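Aldehyde dehydrogenase (Anabaena variabilis, PDB 4H7N) probably catalyses the NAD+-dependent oxidation of aldehydes to carboxylic acids. Local coordinates at residues A[327-332]-A[352-357]. Residues are numbered along the deposited sequence; the frame is centred on the assembly and turned at random.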
ATOM      1  N   LYS A 327      24.875  33.331   2.594  1.00 39.32           N
ATOM      2  CA  LYS A 327      24.941  33.095   1.158  1.00 40.53           C
ATOM      3  C   LYS A 327      24.352  34.237   0.334  1.00 41.44           C
ATOM      4  O   LYS A 327      24.184  34.101  -0.880  1.00 41.80           O
ATOM      5  CB  LYS A 327      24.258  31.756   0.839  1.00 39.35           C
ATOM      6  CG  LYS A 327      25.121  30.586   1.272  1.00 40.62           C
ATOM      7  CD  LYS A 327      24.432  29.254   1.111  1.00 39.80           C
ATOM      8  CE  LYS A 327      25.432  28.137   1.425  1.00 42.35           C
ATOM      9  NZ  LYS A 327      24.635  26.894   1.651  1.00 43.89           N
ATOM     10  N   GLY A 328      24.008  35.341   0.993  1.00 40.05           N
ATOM     11  CA  GLY A 328      23.640  36.560   0.297  1.00 40.27           C
ATOM     12  C   GLY A 328      22.200  36.988   0.492  1.00 38.91           C
ATOM     13  O   GLY A 328      21.822  38.018  -0.027  1.00 38.63           O
ATOM     14  N   ALA A 329      21.380  36.227   1.217  1.00 37.90           N
ATOM     15  CA  ALA A 329      19.937  36.573   1.304  1.00 36.25           C
ATOM     16  C   ALA A 329      19.757  37.964   1.932  1.00 37.03           C
ATOM     17  O   ALA A 329      20.602  38.407   2.699  1.00 35.90           O
ATOM     18  CB  ALA A 329      19.174  35.528   2.091  1.00 35.46           C
ATOM     19  N   VAL A 330      18.683  38.651   1.538  1.00 36.60           N
ATOM     20  CA  VAL A 330      18.279  39.945   2.088  1.00 37.11           C
ATOM     21  C   VAL A 330      17.012  39.731   2.906  1.00 36.90           C
ATOM     22  O   VAL A 330      16.049  39.210   2.388  1.00 38.24           O
ATOM     23  CB  VAL A 330      17.958  40.941   0.943  1.00 37.93           C
ATOM     24  CG1 VAL A 330      17.365  42.241   1.480  1.00 38.43           C
ATOM     25  CG2 VAL A 330      19.230  41.238   0.124  1.00 38.93           C
ATOM     26  N   ILE A 331      17.021  40.114   4.175  1.00 35.47           N
ATOM     27  CA  ILE A 331      15.874  39.965   5.056  1.00 36.52           C
ATOM     28  C   ILE A 331      15.116  41.270   5.029  1.00 37.10           C
ATOM     29  O   ILE A 331      15.675  42.292   5.395  1.00 35.58           O
ATOM     30  CB  ILE A 331      16.303  39.752   6.528  1.00 38.00           C
ATOM     31  CG1 ILE A 331      17.300  38.578   6.661  1.00 39.81           C
ATOM     32  CG2 ILE A 331      15.096  39.630   7.454  1.00 37.71           C
ATOM     33  CD1 ILE A 331      16.720  37.227   6.667  1.00 40.58           C
ATOM     34  N   HIS A 332      13.854  41.244   4.623  1.00 35.96           N
ATOM     35  CA  HIS A 332      13.058  42.463   4.609  1.00 37.60           C
ATOM     36  C   HIS A 332      12.270  42.696   5.887  1.00 38.39           C
ATOM     37  O   HIS A 332      11.952  43.829   6.205  1.00 39.77           O
ATOM     38  CB  HIS A 332      12.131  42.458   3.413  1.00 37.80           C
ATOM     39  CG  HIS A 332      12.857  42.382   2.116  1.00 38.81           C
ATOM     40  ND1 HIS A 332      13.213  43.500   1.400  1.00 42.51           N
ATOM     41  CD2 HIS A 332      13.349  41.330   1.430  1.00 40.01           C
ATOM     42  CE1 HIS A 332      13.867  43.145   0.310  1.00 41.20           C
ATOM     43  NE2 HIS A 332      13.971  41.832   0.310  1.00 42.07           N
ATOM     44  N   THR A 352      14.674  37.867   0.084  1.00 34.97           N
ATOM     45  CA  THR A 352      14.923  37.849  -1.366  1.00 34.43           C
ATOM     46  C   THR A 352      16.443  37.673  -1.591  1.00 34.74           C
ATOM     47  O   THR A 352      17.218  37.512  -0.633  1.00 34.00           O
ATOM     48  CB  THR A 352      14.384  39.119  -2.091  1.00 36.16           C
ATOM     49  OG1 THR A 352      15.101  40.276  -1.661  1.00 34.22           O
ATOM     50  CG2 THR A 352      12.855  39.350  -1.845  1.00 36.26           C
ATOM     51  N   ASN A 353      16.844  37.723  -2.853  1.00 34.73           N
ATOM     52  CA  ASN A 353      18.181  37.323  -3.271  1.00 37.27           C
ATOM     53  C   ASN A 353      18.501  35.918  -2.770  1.00 36.54           C
ATOM     54  O   ASN A 353      19.517  35.696  -2.149  1.00 36.88           O
ATOM     55  CB  ASN A 353      19.193  38.307  -2.739  1.00 40.27           C
ATOM     56  CG  ASN A 353      20.424  38.394  -3.615  1.00 43.12           C
ATOM     57  OD1 ASN A 353      20.319  38.586  -4.823  1.00 43.46           O
ATOM     58  ND2 ASN A 353      21.603  38.254  -3.008  1.00 45.05           N
ATOM     59  N   VAL A 354      17.571  34.989  -2.991  1.00 35.60           N
ATOM     60  CA  VAL A 354      17.687  33.604  -2.478  1.00 34.31           C
ATOM     61  C   VAL A 354      17.845  32.657  -3.654  1.00 34.30           C
ATOM     62  O   VAL A 354      17.583  33.035  -4.812  1.00 34.36           O
ATOM     63  CB  VAL A 354      16.482  33.186  -1.631  1.00 35.08           C
ATOM     64  CG1 VAL A 354      16.396  34.021  -0.369  1.00 33.84           C
ATOM     65  CG2 VAL A 354      15.170  33.324  -2.413  1.00 34.69           C
ATOM     66  N   ASN A 355      18.347  31.467  -3.372  1.00 33.50           N
ATOM     67  CA  ASN A 355      18.546  30.469  -4.415  1.00 35.26           C
ATOM     68  C   ASN A 355      18.662  29.072  -3.816  1.00 35.32           C
ATOM     69  O   ASN A 355      18.633  28.893  -2.588  1.00 32.67           O
ATOM     70  CB  ASN A 355      19.736  30.819  -5.305  1.00 36.88           C
ATOM     71  CG  ASN A 355      21.053  30.783  -4.564  1.00 38.98           C
ATOM     72  OD1 ASN A 355      21.427  29.789  -3.974  1.00 38.67           O
ATOM     73  ND2 ASN A 355      21.763  31.888  -4.592  1.00 43.50           N
ATOM     74  N   HIS A 356      18.770  28.080  -4.683  1.00 36.58           N
ATOM     75  CA  HIS A 356      18.713  26.704  -4.243  1.00 35.24           C
ATOM     76  C   HIS A 356      20.074  26.212  -3.710  1.00 37.51           C
ATOM     77  O   HIS A 356      20.192  25.036  -3.360  1.00 36.89           O
ATOM     78  CB  HIS A 356      18.181  25.815  -5.380  1.00 35.86           C
ATOM     79  CG  HIS A 356      16.698  25.899  -5.584  1.00 35.12           C
ATOM     80  ND1 HIS A 356      15.966  24.856  -6.105  1.00 37.86           N
ATOM     81  CD2 HIS A 356      15.802  26.883  -5.321  1.00 38.30           C
ATOM     82  CE1 HIS A 356      14.685  25.190  -6.161  1.00 38.05           C
ATOM     83  NE2 HIS A 356      14.550  26.411  -5.677  1.00 36.52           N
ATOM     84  N   SER A 357      21.082  27.090  -3.573  1.00 35.67           N
ATOM     85  CA  SER A 357      22.273  26.694  -2.790  1.00 37.02           C
ATOM     86  C   SER A 357      21.991  26.771  -1.283  1.00 36.85           C
ATOM     87  O   SER A 357      22.765  26.263  -0.487  1.00 36.26           O
ATOM     88  CB  SER A 357      23.485  27.574  -3.100  1.00 38.64           C
ATOM     89  OG  SER A 357      23.332  28.863  -2.524  1.00 37.96           O
TER
HETATM   90  O   HOH W   1      24.559  32.241  -2.873  1.00 50.11           O
HETATM   91  O   HOH W   2      22.219  35.152  -3.278  1.00 50.80           O
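V330 and T352 form an antiparallel hydrogen-bonded pair, the evidence being two backbone bonds: V330 N to T352 O, 2.9 Å and nearly straight (N-H...O 174°), and T352 N to V330 O, 3.0 Å. The pair joins edge strand 330-333 to strand 349-352 in the seven-stranded mixed sheet of this aldehyde dehydrogenase fold, away from the predicted active-site E232. Beside it, T352 OG1 lies 2.8 Å from H332 NE2, at the ring's edge near its plane, in a hydrogen bond either group could donate; with chi1 of 66°, OG1 sits between the backbone N and the carbonyl carbon and reaches NE2 from there. Helix 311-326 ends in a Schellman motif with G328, at positive phi, as the C-prime residue. G328 O then accepts from N353 ND2 at 3.0 Å; the bond is straight (173°) and keeps to the amide plane of N353, yet meets the carbonyl from above its plane. Farther along, the extended chain of K327 carries NZ to S357 O, 2.9 Å away, while D323 supplies a salt bridge to the same ammonium. N355 OD1 holds S357 in an Asx turn, taking bonds from its N and OG. A water donates to N353 O and, at longer range, to K327 O. Apolar packing is slight: A329 CB rests 4.0 Å from V354 CG1.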